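Local coordinates for Lmo1076 protein (Listeria monocytogenes serovar 1/2a, PDB 5JQC) that is a putative secreted autolysin, probably a cell-wall hydrolase with amidase activity, represented here by three SH3-like GW modules, at residues T109-A114 / T209-M214; N196-G201 / K222-K227; W241-V246 / V251-Y256. All coordinates share one frame; numbering follows the deposited sequence. Where two conformers were deposited one is given.

Contact 1 of 3, residues T109-A114 / T209-M214; sequences TGKITA and TSSSSM
K111 reaches from the end of strand 103-112 to S211 and M214, which lie in a loop of the next GW module. Only the outer part of the lysine does the touching. CG stands anti to the backbone N (chi1 173°), and the chain turns once, at chi3, to bring CE and NZ against the loop. M214, modelled as selenomethionine, lays its terminal methyl beside the end of the lysine: CE is 3.4 Å from K111 NZ, 3.6 Å from K111 CE and 3.7 Å from K111 CD. A long, unbranched, flexible methionine side chain suits this place, because it can follow the equally flexible methylene chain it meets at a slant. At the polar end, K111 NZ is modelled 2.4 Å from S211 OG as donor to the hydroxyl, a separation too short to be trusted, and S211 has two conformers, so the strength of this link is doubtful. A small hydroxyl nevertheless offers an ammonium group an acceptor without bulk. Within the loop, S210 OG and S213 OG are hydrogen-bonded at 2.8 Å, which ties the serine-rich turn together. Around the contact K111 and S211 both pack on Y179 and D144, while M214 rests on H177. Small and without a buried residue, the contact is an interface between consecutive SH3-like GW modules, joining the end of strand 103-112 to the loop between strands 201-202 and 218-219.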
ATOM      1  N   THR A 109       2.553  10.245   6.853  1.00 48.74           N
ATOM      2  CA  THR A 109       1.264  10.599   7.415  1.00 51.44           C
ATOM      3  C   THR A 109       0.494  11.440   6.413  1.00 49.99           C
ATOM      4  O   THR A 109       1.075  12.105   5.547  1.00 47.10           O
ATOM      5  CB  THR A 109       1.389  11.357   8.747  1.00 53.91           C
ATOM      6  OG1 THR A 109       1.715  12.734   8.502  1.00 55.04           O
ATOM      7  CG2 THR A 109       2.466  10.732   9.614  1.00 53.10           C
ATOM      8  N   GLY A 110      -0.824  11.406   6.545  1.00 49.48           N
ATOM      9  CA  GLY A 110      -1.659  12.190   5.661  1.00 46.92           C
ATOM     10  C   GLY A 110      -3.081  12.180   6.158  1.00 47.40           C
ATOM     11  O   GLY A 110      -3.391  11.646   7.227  1.00 47.72           O
ATOM     12  N   LYS A 111      -3.951  12.793   5.365  1.00 45.54           N
ATOM     13  CA  LYS A 111      -5.373  12.872   5.664  1.00 49.06           C
ATOM     14  C   LYS A 111      -6.126  12.044   4.628  1.00 47.91           C
ATOM     15  O   LYS A 111      -5.833  12.133   3.431  1.00 54.41           O
ATOM     16  CB  LYS A 111      -5.857  14.323   5.654  1.00 44.36           C
ATOM     17  CG  LYS A 111      -7.369  14.477   5.799  1.00 49.54           C
ATOM     18  CD  LYS A 111      -7.789  15.906   6.135  1.00 57.81           C
ATOM     19  CE  LYS A 111      -7.215  16.342   7.483  1.00 67.49           C
ATOM     20  NZ  LYS A 111      -7.713  17.697   7.881  1.00 78.67           N
ATOM     21  N   ILE A 112      -7.062  11.216   5.089  1.00 46.65           N
ATOM     22  CA  ILE A 112      -7.902  10.448   4.180  1.00 45.67           C
ATOM     23  C   ILE A 112      -8.930  11.406   3.598  1.00 52.16           C
ATOM     24  O   ILE A 112      -9.812  11.878   4.315  1.00 55.57           O
ATOM     25  CB  ILE A 112      -8.579   9.281   4.896  1.00 46.40           C
ATOM     26  CG1 ILE A 112      -7.523   8.291   5.380  1.00 48.07           C
ATOM     27  CG2 ILE A 112      -9.589   8.637   3.960  1.00 46.05           C
ATOM     28  CD1 ILE A 112      -8.060   7.207   6.258  1.00 48.78           C
ATOM     29  N   THR A 113      -8.814  11.714   2.311  0.65 51.73           N
ATOM     30  CA  THR A 113      -9.705  12.669   1.677  0.65 53.90           C
ATOM     31  C   THR A 113     -10.681  12.038   0.696  0.65 53.36           C
ATOM     32  O   THR A 113     -11.624  12.715   0.270  0.65 53.39           O
ATOM     33  CB  THR A 113      -8.900  13.757   0.959  0.65 54.25           C
ATOM     34  OG1 THR A 113      -7.752  13.172   0.334  0.65 53.69           O
ATOM     35  CG2 THR A 113      -8.466  14.824   1.942  0.65 52.62           C
ATOM     36  N   ALA A 114     -10.500  10.774   0.328  0.65 49.70           N
ATOM     37  CA  ALA A 114     -11.500  10.110  -0.490  0.65 46.25           C
ATOM     38  C   ALA A 114     -11.731   8.692   0.004  0.65 49.94           C
ATOM     39  O   ALA A 114     -11.845   7.756  -0.789  0.65 55.24           O
ATOM     40  CB  ALA A 114     -11.100  10.113  -1.963  0.65 42.27           C
ATOM     41  N   THR A 209       2.329  20.360   6.422  1.00 49.71           N
ATOM     42  CA  THR A 209       2.912  19.305   7.233  1.00 44.30           C
ATOM     43  C   THR A 209       1.894  18.649   8.173  1.00 47.87           C
ATOM     44  O   THR A 209       2.227  17.649   8.825  1.00 49.82           O
ATOM     45  CB  THR A 209       4.103  19.868   8.031  1.00 49.16           C
ATOM     46  OG1 THR A 209       3.653  20.933   8.869  1.00 58.05           O
ATOM     47  CG2 THR A 209       5.150  20.444   7.087  1.00 45.10           C
ATOM     48  N   SER A 210       0.664  19.164   8.240  1.00 47.62           N
ATOM     49  CA  SER A 210      -0.350  18.631   9.144  1.00 45.57           C
ATOM     50  C   SER A 210      -1.717  19.104   8.667  1.00 50.50           C
ATOM     51  O   SER A 210      -1.828  19.872   7.705  1.00 52.41           O
ATOM     52  CB  SER A 210      -0.101  19.071  10.589  1.00 43.56           C
ATOM     53  OG  SER A 210      -0.314  20.460  10.681  1.00 51.48           O
ATOM     54  N   SER A 211      -2.764  18.625   9.345  0.68 51.44           N
ATOM     55  CA  SER A 211      -4.126  19.009   8.975  0.68 55.90           C
ATOM     56  C   SER A 211      -4.351  20.509   9.138  0.68 58.81           C
ATOM     57  O   SER A 211      -5.032  21.130   8.313  0.68 61.37           O
ATOM     58  CB  SER A 211      -5.136  18.234   9.817  0.68 54.25           C
ATOM     59  OG  SER A 211      -6.436  18.719   9.569  0.68 56.91           O
ATOM     60  N   SER A 212      -3.770  21.107  10.185  1.00 55.72           N
ATOM     61  CA  SER A 212      -4.013  22.507  10.517  1.00 57.63           C
ATOM     62  C   SER A 212      -3.150  23.494   9.738  1.00 57.16           C
ATOM     63  O   SER A 212      -3.336  24.711   9.879  1.00 62.40           O
ATOM     64  CB  SER A 212      -3.781  22.724  12.011  1.00 59.99           C
ATOM     65  OG  SER A 212      -2.723  21.914  12.476  1.00 65.35           O
ATOM     66  N   SER A 213      -2.196  23.016   8.944  1.00 52.16           N
ATOM     67  CA  SER A 213      -1.302  23.891   8.198  1.00 56.57           C
ATOM     68  C   SER A 213      -1.528  23.781   6.689  1.00 60.11           C
ATOM     69  O   SER A 213      -0.654  24.159   5.898  1.00 61.20           O
ATOM     70  CB  SER A 213       0.156  23.587   8.571  1.00 56.14           C
ATOM     71  OG  SER A 213       0.394  22.184   8.567  1.00 57.93           O
HETATM   72  N   MSE A 214      -2.685  23.261   6.273  1.00 60.72           N
HETATM   73  CA  MSE A 214      -3.027  23.218   4.855  1.00 65.07           C
HETATM   74  C   MSE A 214      -3.662  24.532   4.397  1.00 67.19           C
HETATM   75  O   MSE A 214      -3.538  24.885   3.218  1.00 72.97           O
HETATM   76  CB  MSE A 214      -3.955  22.039   4.543  1.00 60.08           C
HETATM   77  CG  MSE A 214      -3.354  20.701   4.894  1.00 57.62           C
HETATM   78 SE   MSE A 214      -4.340  19.291   4.092  0.48 63.96          SE
HETATM   79  CE  MSE A 214      -5.518  18.784   5.540  1.00 54.43           C
TER

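Contact 2 of 3, residues N196-G201 / K222-K227; sequences NADKHG and KYNNKK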
ATOM      1  N   ASN A 196       5.900  43.161  -0.002  1.00103.19           N
ATOM      2  CA  ASN A 196       5.060  42.461  -0.988  1.00106.74           C
ATOM      3  C   ASN A 196       4.923  40.971  -0.649  1.00103.79           C
ATOM      4  O   ASN A 196       5.504  40.086  -1.282  1.00104.83           O
ATOM      5  CB  ASN A 196       5.581  42.667  -2.419  1.00108.26           C
ATOM      6  CG  ASN A 196       4.555  43.359  -3.336  1.00109.00           C
ATOM      7  OD1 ASN A 196       3.346  43.295  -3.103  1.00109.79           O
ATOM      8  ND2 ASN A 196       5.046  44.018  -4.386  1.00106.84           N
ATOM      9  N   ALA A 197       4.113  40.729   0.383  1.00 96.84           N
ATOM     10  CA  ALA A 197       3.762  39.387   0.826  1.00 92.82           C
ATOM     11  C   ALA A 197       2.318  39.023   0.492  1.00 94.76           C
ATOM     12  O   ALA A 197       1.800  38.029   1.015  1.00 96.18           O
ATOM     13  CB  ALA A 197       3.999  39.247   2.327  1.00 89.44           C
ATOM     14  N   ASP A 198       1.652  39.820  -0.354  1.00 96.42           N
ATOM     15  CA  ASP A 198       0.270  39.522  -0.730  1.00 97.41           C
ATOM     16  C   ASP A 198       0.158  38.143  -1.368  1.00 94.96           C
ATOM     17  O   ASP A 198      -0.796  37.402  -1.099  1.00 92.95           O
ATOM     18  CB  ASP A 198      -0.265  40.589  -1.692  1.00100.20           C
ATOM     19  CG  ASP A 198       0.051  42.009  -1.246  1.00103.36           C
ATOM     20  OD1 ASP A 198       1.218  42.283  -0.889  1.00103.08           O
ATOM     21  OD2 ASP A 198      -0.873  42.853  -1.259  1.00104.12           O
ATOM     22  N   LYS A 199       1.140  37.777  -2.203  1.00 94.25           N
ATOM     23  CA  LYS A 199       1.135  36.516  -2.937  1.00 94.22           C
ATOM     24  C   LYS A 199       1.255  35.295  -2.036  1.00 94.91           C
ATOM     25  O   LYS A 199       0.944  34.185  -2.489  1.00 94.88           O
ATOM     26  CB  LYS A 199       2.269  36.498  -3.983  1.00 97.56           C
ATOM     27  CG  LYS A 199       3.621  37.113  -3.551  1.00 99.60           C
ATOM     28  CD  LYS A 199       4.797  36.695  -4.483  1.00104.37           C
ATOM     29  CE  LYS A 199       4.659  37.174  -5.935  1.00120.54           C
ATOM     30  NZ  LYS A 199       5.223  38.550  -6.243  1.00148.01           N
ATOM     31  N   HIS A 200       1.691  35.464  -0.789  1.00 90.80           N
ATOM     32  CA  HIS A 200       1.935  34.357   0.119  1.00 82.27           C
ATOM     33  C   HIS A 200       0.920  34.359   1.254  1.00 78.81           C
ATOM     34  O   HIS A 200       0.233  35.347   1.515  1.00 83.13           O
ATOM     35  CB  HIS A 200       3.356  34.428   0.670  1.00 81.82           C
ATOM     36  CG  HIS A 200       4.400  34.519  -0.395  1.00 83.24           C
ATOM     37  ND1 HIS A 200       4.956  35.718  -0.785  1.00 85.11           N
ATOM     38  CD2 HIS A 200       4.977  33.566  -1.161  1.00 82.98           C
ATOM     39  CE1 HIS A 200       5.852  35.493  -1.729  1.00 85.97           C
ATOM     40  NE2 HIS A 200       5.877  34.198  -1.983  1.00 86.48           N
ATOM     41  N   GLY A 201       0.829  33.218   1.928  1.00 72.59           N
ATOM     42  CA  GLY A 201      -0.025  33.111   3.094  1.00 74.20           C
ATOM     43  C   GLY A 201       0.706  32.822   4.401  1.00 72.34           C
ATOM     44  O   GLY A 201       1.854  32.364   4.419  1.00 68.06           O
ATOM     45  N   LYS A 222      -1.235  41.947   4.822  1.00 88.82           N
ATOM     46  CA  LYS A 222      -1.505  42.746   6.013  1.00 87.81           C
ATOM     47  C   LYS A 222      -0.220  43.204   6.706  1.00 91.96           C
ATOM     48  O   LYS A 222      -0.207  44.258   7.347  1.00 96.16           O
ATOM     49  CB  LYS A 222      -2.405  41.942   6.962  1.00 83.41           C
ATOM     50  CG  LYS A 222      -2.443  42.440   8.396  1.00 82.86           C
ATOM     51  CD  LYS A 222      -3.577  41.794   9.166  1.00 83.61           C
ATOM     52  CE  LYS A 222      -3.523  40.284   9.099  1.00 81.94           C
ATOM     53  NZ  LYS A 222      -4.663  39.683   9.846  1.00 82.76           N
ATOM     54  N   TYR A 223       0.877  42.456   6.567  1.00 89.92           N
ATOM     55  CA  TYR A 223       2.116  42.761   7.273  1.00 88.73           C
ATOM     56  C   TYR A 223       3.147  43.453   6.386  1.00 90.91           C
ATOM     57  O   TYR A 223       4.352  43.344   6.642  1.00 90.32           O
ATOM     58  CB  TYR A 223       2.719  41.486   7.866  1.00 89.41           C
ATOM     59  CG  TYR A 223       1.772  40.666   8.716  1.00 85.57           C
ATOM     60  CD1 TYR A 223       1.037  39.631   8.158  1.00 84.64           C
ATOM     61  CD2 TYR A 223       1.622  40.923  10.076  1.00 85.25           C
ATOM     62  CE1 TYR A 223       0.172  38.880   8.919  1.00 83.51           C
ATOM     63  CE2 TYR A 223       0.758  40.175  10.851  1.00 83.51           C
ATOM     64  CZ  TYR A 223       0.035  39.153  10.264  1.00 84.35           C
ATOM     65  OH  TYR A 223      -0.833  38.402  11.021  1.00 86.64           O
ATOM     66  N   ASN A 224       2.711  44.169   5.356  1.00 93.06           N
ATOM     67  CA  ASN A 224       3.660  44.754   4.420  1.00 97.05           C
ATOM     68  C   ASN A 224       4.344  45.982   5.006  1.00101.30           C
ATOM     69  O   ASN A 224       3.760  46.731   5.798  1.00 99.53           O
ATOM     70  CB  ASN A 224       2.971  45.122   3.112  1.00 95.12           C
ATOM     71  CG  ASN A 224       2.814  43.934   2.202  1.00 93.85           C
ATOM     72  OD1 ASN A 224       3.659  43.036   2.185  1.00 90.36           O
ATOM     73  ND2 ASN A 224       1.728  43.912   1.442  1.00 95.46           N
ATOM     74  N   ASN A 225       5.598  46.179   4.589  1.00105.27           N
ATOM     75  CA  ASN A 225       6.451  47.255   5.096  1.00109.90           C
ATOM     76  C   ASN A 225       6.501  47.241   6.626  1.00109.22           C
ATOM     77  O   ASN A 225       6.475  48.283   7.288  1.00112.65           O
ATOM     78  CB  ASN A 225       5.991  48.614   4.557  1.00112.50           C
ATOM     79  CG  ASN A 225       7.059  49.699   4.700  1.00116.63           C
ATOM     80  OD1 ASN A 225       8.260  49.411   4.799  1.00117.44           O
ATOM     81  ND2 ASN A 225       6.621  50.955   4.713  1.00117.14           N
ATOM     82  N   LYS A 226       6.576  46.039   7.194  1.00102.94           N
ATOM     83  CA  LYS A 226       6.575  45.832   8.635  1.00 97.57           C
ATOM     84  C   LYS A 226       7.836  45.073   9.017  1.00 95.91           C
ATOM     85  O   LYS A 226       8.192  44.089   8.358  1.00 95.60           O
ATOM     86  CB  LYS A 226       5.329  45.053   9.071  1.00 94.90           C
ATOM     87  CG  LYS A 226       4.705  45.534  10.358  1.00 95.64           C
ATOM     88  CD  LYS A 226       4.193  46.952  10.213  1.00 99.45           C
ATOM     89  CE  LYS A 226       3.627  47.460  11.525  1.00101.70           C
ATOM     90  NZ  LYS A 226       3.087  48.840  11.392  1.00103.12           N
ATOM     91  N   LYS A 227       8.517  45.531  10.068  1.00 94.51           N
ATOM     92  CA  LYS A 227       9.715  44.849  10.550  1.00 92.64           C
ATOM     93  C   LYS A 227       9.317  43.733  11.512  1.00 90.27           C
ATOM     94  O   LYS A 227       8.523  43.949  12.435  1.00 88.38           O
ATOM     95  CB  LYS A 227      10.664  45.837  11.230  1.00 90.53           C
TER
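A197 to H200 form a type I beta turn and Y223 to K226 a type II turn, and the two segments come closest at N196 and N224, whose CA atoms are 6.0 Å apart. Both turns belong to the third GW module, an SH3-like domain, and the second leads through a G1 beta bulge, N225 and K226 opposite I194, into strand 226-236. The left-handed backbone of N225 suits asparagine, which tolerates that conformation better than most residues. N224 carries the contact. Its CG stands anti to the carbonyl carbon (chi1 -81°), which sends the amide across to the other turn, where both of its ends are used. OD1 takes the backbone N-H of A197 at 3.0 Å, in the carbonyl plane and on a lone pair. An asparagine fits because it can accept from a main chain and donate to an acid at once, and the two bonds together fix the rotation of its amide. A197 is small, consistent with the close approach of its backbone; its methyl lies 3.8 Å from N224 OD1 and also packs on M254 and A258. On its own side the turn is closed by H200 N bonded to A197 O. The exposed carboxylate of D198 takes the other end of the amide: N224 ND2 donates to D198 OD1 at 2.9 Å, nearly within its own amide plane but from 36° out of the carboxylate plane.

Contact 3 of 3, residues W241-V246 / V251-Y256; sequences WYQFQV and VGWMDY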
ATOM      1  N   TRP A 241      10.216  28.075   4.985  1.00 62.47           N
ATOM      2  CA  TRP A 241       9.210  28.799   5.744  1.00 57.27           C
ATOM      3  C   TRP A 241       9.869  29.441   6.959  1.00 57.31           C
ATOM      4  O   TRP A 241      10.747  28.846   7.592  1.00 54.58           O
ATOM      5  CB  TRP A 241       8.088  27.828   6.140  1.00 57.16           C
ATOM      6  CG  TRP A 241       7.734  26.915   4.955  1.00 64.99           C
ATOM      7  CD1 TRP A 241       8.308  25.701   4.634  1.00 67.22           C
ATOM      8  CD2 TRP A 241       6.786  27.187   3.917  1.00 59.66           C
ATOM      9  NE1 TRP A 241       7.755  25.204   3.473  1.00 59.56           N
ATOM     10  CE2 TRP A 241       6.819  26.092   3.018  1.00 60.07           C
ATOM     11  CE3 TRP A 241       5.901  28.242   3.667  1.00 59.88           C
ATOM     12  CZ2 TRP A 241       6.004  26.024   1.899  1.00 59.34           C
ATOM     13  CZ3 TRP A 241       5.085  28.169   2.552  1.00 62.15           C
ATOM     14  CH2 TRP A 241       5.147  27.070   1.680  1.00 65.19           C
ATOM     15  N   TYR A 242       9.473  30.671   7.257  1.00 59.41           N
ATOM     16  CA  TYR A 242       9.968  31.391   8.422  1.00 62.01           C
ATOM     17  C   TYR A 242       8.831  31.539   9.419  1.00 58.43           C
ATOM     18  O   TYR A 242       7.724  31.920   9.038  1.00 58.38           O
ATOM     19  CB  TYR A 242      10.507  32.773   8.034  1.00 63.42           C
ATOM     20  CG  TYR A 242      11.812  32.721   7.294  1.00 63.19           C
ATOM     21  CD1 TYR A 242      12.544  31.551   7.258  1.00 63.08           C
ATOM     22  CD2 TYR A 242      12.320  33.839   6.641  1.00 63.23           C
ATOM     23  CE1 TYR A 242      13.744  31.479   6.600  1.00 65.55           C
ATOM     24  CE2 TYR A 242      13.531  33.774   5.967  1.00 65.40           C
ATOM     25  CZ  TYR A 242      14.236  32.586   5.953  1.00 68.34           C
ATOM     26  OH  TYR A 242      15.448  32.480   5.303  1.00 75.77           O
ATOM     27  N   GLN A 243       9.094  31.237  10.686  1.00 58.15           N
ATOM     28  CA  GLN A 243       8.152  31.572  11.744  1.00 55.90           C
ATOM     29  C   GLN A 243       8.535  32.958  12.250  1.00 61.59           C
ATOM     30  O   GLN A 243       9.702  33.192  12.577  1.00 61.98           O
ATOM     31  CB  GLN A 243       8.171  30.534  12.868  1.00 54.90           C
ATOM     32  CG  GLN A 243       6.928  30.611  13.770  1.00 53.37           C
ATOM     33  CD  GLN A 243       7.003  29.684  14.976  1.00 54.74           C
ATOM     34  OE1 GLN A 243       8.057  29.540  15.591  1.00 63.59           O
ATOM     35  NE2 GLN A 243       5.887  29.057  15.322  1.00 55.91           N
ATOM     36  N   PHE A 244       7.581  33.890  12.262  1.00 62.41           N
ATOM     37  CA  PHE A 244       7.921  35.274  12.551  1.00 62.05           C
ATOM     38  C   PHE A 244       7.039  35.837  13.661  1.00 67.48           C
ATOM     39  O   PHE A 244       6.005  35.266  14.030  1.00 67.59           O
ATOM     40  CB  PHE A 244       7.849  36.148  11.284  1.00 63.72           C
ATOM     41  CG  PHE A 244       6.454  36.348  10.732  1.00 72.02           C
ATOM     42  CD1 PHE A 244       5.911  35.440   9.833  1.00 73.15           C
ATOM     43  CD2 PHE A 244       5.702  37.467  11.081  1.00 75.93           C
ATOM     44  CE1 PHE A 244       4.632  35.625   9.316  1.00 74.22           C
ATOM     45  CE2 PHE A 244       4.422  37.663  10.562  1.00 77.90           C
ATOM     46  CZ  PHE A 244       3.888  36.740   9.679  1.00 75.88           C
ATOM     47  N   GLN A 245       7.484  36.977  14.199  1.00 72.29           N
ATOM     48  CA  GLN A 245       6.831  37.653  15.315  1.00 73.99           C
ATOM     49  C   GLN A 245       6.663  39.137  15.020  1.00 73.34           C
ATOM     50  O   GLN A 245       7.566  39.787  14.483  1.00 73.85           O
ATOM     51  CB  GLN A 245       7.635  37.507  16.609  1.00 74.19           C
ATOM     52  CG  GLN A 245       7.682  36.119  17.184  1.00 72.45           C
ATOM     53  CD  GLN A 245       8.446  36.092  18.491  1.00 75.93           C
ATOM     54  OE1 GLN A 245       9.369  36.888  18.705  1.00 76.42           O
ATOM     55  NE2 GLN A 245       8.060  35.185  19.384  1.00 74.50           N
ATOM     56  N   VAL A 246       5.501  39.665  15.378  1.00 75.26           N
ATOM     57  CA  VAL A 246       5.279  41.102  15.455  1.00 84.60           C
ATOM     58  C   VAL A 246       4.778  41.399  16.861  1.00 93.81           C
ATOM     59  O   VAL A 246       4.077  40.576  17.461  1.00 97.99           O
ATOM     60  CB  VAL A 246       4.288  41.611  14.387  1.00 87.47           C
ATOM     61  CG1 VAL A 246       4.708  41.131  13.005  1.00 88.89           C
ATOM     62  CG2 VAL A 246       2.857  41.182  14.707  1.00 85.29           C
ATOM     63  N   VAL A 251       3.249  35.198  15.087  1.00 72.56           N
ATOM     64  CA  VAL A 251       2.154  35.285  14.129  1.00 69.20           C
ATOM     65  C   VAL A 251       1.879  33.909  13.532  1.00 68.24           C
ATOM     66  O   VAL A 251       0.796  33.336  13.707  1.00 69.01           O
ATOM     67  CB  VAL A 251       2.498  36.316  13.042  1.00 68.22           C
ATOM     68  CG1 VAL A 251       1.402  36.402  12.014  1.00 70.62           C
ATOM     69  CG2 VAL A 251       2.765  37.676  13.684  1.00 70.44           C
ATOM     70  N   GLY A 252       2.872  33.368  12.835  1.00 68.09           N
ATOM     71  CA  GLY A 252       2.707  32.111  12.130  1.00 66.60           C
ATOM     72  C   GLY A 252       3.902  31.874  11.227  1.00 65.08           C
ATOM     73  O   GLY A 252       4.964  32.473  11.420  1.00 67.77           O
ATOM     74  N   TRP A 253       3.717  31.001  10.238  1.00 62.32           N
ATOM     75  CA  TRP A 253       4.776  30.656   9.296  1.00 60.41           C
ATOM     76  C   TRP A 253       4.494  31.263   7.924  1.00 64.75           C
ATOM     77  O   TRP A 253       3.343  31.343   7.488  1.00 71.68           O
ATOM     78  CB  TRP A 253       4.911  29.141   9.155  1.00 56.65           C
ATOM     79  CG  TRP A 253       5.375  28.395  10.380  1.00 54.93           C
ATOM     80  CD1 TRP A 253       4.603  27.973  11.431  1.00 51.44           C
ATOM     81  CD2 TRP A 253       6.707  27.914  10.640  1.00 51.60           C
ATOM     82  NE1 TRP A 253       5.383  27.283  12.340  1.00 55.55           N
ATOM     83  CE2 TRP A 253       6.676  27.232  11.874  1.00 55.35           C
ATOM     84  CE3 TRP A 253       7.925  28.010   9.954  1.00 53.93           C
ATOM     85  CZ2 TRP A 253       7.828  26.658  12.445  1.00 53.68           C
ATOM     86  CZ3 TRP A 253       9.061  27.438  10.519  1.00 52.09           C
ATOM     87  CH2 TRP A 253       9.001  26.764  11.744  1.00 48.49           C
HETATM   88  N   MSE A 254       5.552  31.675   7.229  1.00 62.51           N
HETATM   89  CA  MSE A 254       5.358  32.194   5.874  1.00 67.60           C
HETATM   90  C   MSE A 254       6.558  31.927   4.999  1.00 67.35           C
HETATM   91  O   MSE A 254       7.686  31.867   5.486  1.00 68.97           O
HETATM   92  CB  MSE A 254       5.059  33.697   5.898  1.00 69.99           C
HETATM   93  CG  MSE A 254       4.588  34.258   4.557  1.00 75.62           C
HETATM   94 SE   MSE A 254       3.679  35.957   4.818  0.60 82.17          SE
HETATM   95  CE  MSE A 254       5.122  36.887   5.742  1.00 78.54           C
ATOM     96  N   ASP A 255       6.289  31.755   3.706  1.00 68.11           N
ATOM     97  CA  ASP A 255       7.339  31.511   2.730  1.00 72.36           C
ATOM     98  C   ASP A 255       8.456  32.534   2.877  1.00 72.80           C
ATOM     99  O   ASP A 255       8.206  33.716   3.129  1.00 73.22           O
ATOM    100  CB  ASP A 255       6.753  31.569   1.320  1.00 77.30           C
ATOM    101  CG  ASP A 255       7.734  31.101   0.271  1.00 84.43           C
ATOM    102  OD1 ASP A 255       8.585  31.920  -0.141  1.00 86.17           O
ATOM    103  OD2 ASP A 255       7.661  29.916  -0.132  1.00 86.33           O
ATOM    104  N   TYR A 256       9.699  32.073   2.705  1.00 72.02           N
ATOM    105  CA  TYR A 256      10.847  32.937   2.976  1.00 78.58           C
ATOM    106  C   TYR A 256      10.931  34.109   2.001  1.00 86.42           C
ATOM    107  O   TYR A 256      11.524  35.145   2.332  1.00 90.69           O
ATOM    108  CB  TYR A 256      12.149  32.134   2.929  1.00 76.49           C
ATOM    109  CG  TYR A 256      12.630  31.916   1.526  1.00 81.65           C
ATOM    110  CD1 TYR A 256      12.052  30.941   0.729  1.00 83.01           C
ATOM    111  CD2 TYR A 256      13.649  32.695   0.986  1.00 83.62           C
ATOM    112  CE1 TYR A 256      12.478  30.732  -0.567  1.00 89.71           C
ATOM    113  CE2 TYR A 256      14.087  32.498  -0.312  1.00 89.08           C
ATOM    114  CZ  TYR A 256      13.495  31.510  -1.087  1.00 94.34           C
ATOM    115  OH  TYR A 256      13.909  31.294  -2.387  1.00 97.42           O
TER
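W241-V246 and V251-D255, with Y256 just beyond, are the strands of an antiparallel beta hairpin that contains a Gly-Trp pair, G252 and W253, of the kind that names the GW module. At Y242 and M254, a hydrogen-bonded pair, two bonds join the backbones: Y242 N to M254 O is 2.8 Å and almost straight (176°), and M254 N returns a bond of the same length to Y242 O. F244 O takes the N-H of V251, and F244 N reaches G252 O by a longer bond.

The tight packing follows the aromatic residues. Q243 places CB over the centre of the six-membered ring of W253, 3.6 Å from its centroid, a CH-pi contact. Its amide lies stacked over the indole at 27°, an extended chain being long enough to span the ring while OE1 bonds to K232. The edge of the same indole meets W241 O. On the opposite face of the sheet, F244 stands between two side chains: CE2 is 3.4 Å from V251 CB, and CE1 is 3.8 Å from the CE of M254, a selenomethionine. In F244, chi1 of 68° puts CG between the backbone N and the carbonyl carbon, turning the ring toward both. V251, branched at CB, meets CE2 and CZ of that ring through CB and both methyls. D255 OD2 lies over the rim of one face of W241, its carboxylate nearly perpendicular to the ring, while OD1 goes to R257.

The ends are looser. V246 meets V251 through methyls, CG2 to CG2 being nearest, and Q245 barely touches the partner strand. Y256 is exposed at the solvent side and offers its CB rather than its ring: Y256 CB sits over one face of the Y242 ring, 3.8 Å from the centroid.

Overall arrangement
Contacts 2 and 3 lie in the third GW module and are neighbours, their centres about 11 Å apart. They share its four-stranded antiparallel sheet through adjacent strands 226-236 and 239-246, and they touch directly where Y223 OH packs on V251 CG1 and H200 against D255. Contact 1 stands apart, its centre about 26 Å from that of contact 2 and 20 Å from that of contact 3, and it joins the second module's strand 103-112 to the third. Its second segment falls between the two segments of contact 2 in sequence, whereas contact 3 follows both. Contacts 2 and 3 thus lie within one module, and contact 1 is a place where it touches its predecessor in the chain.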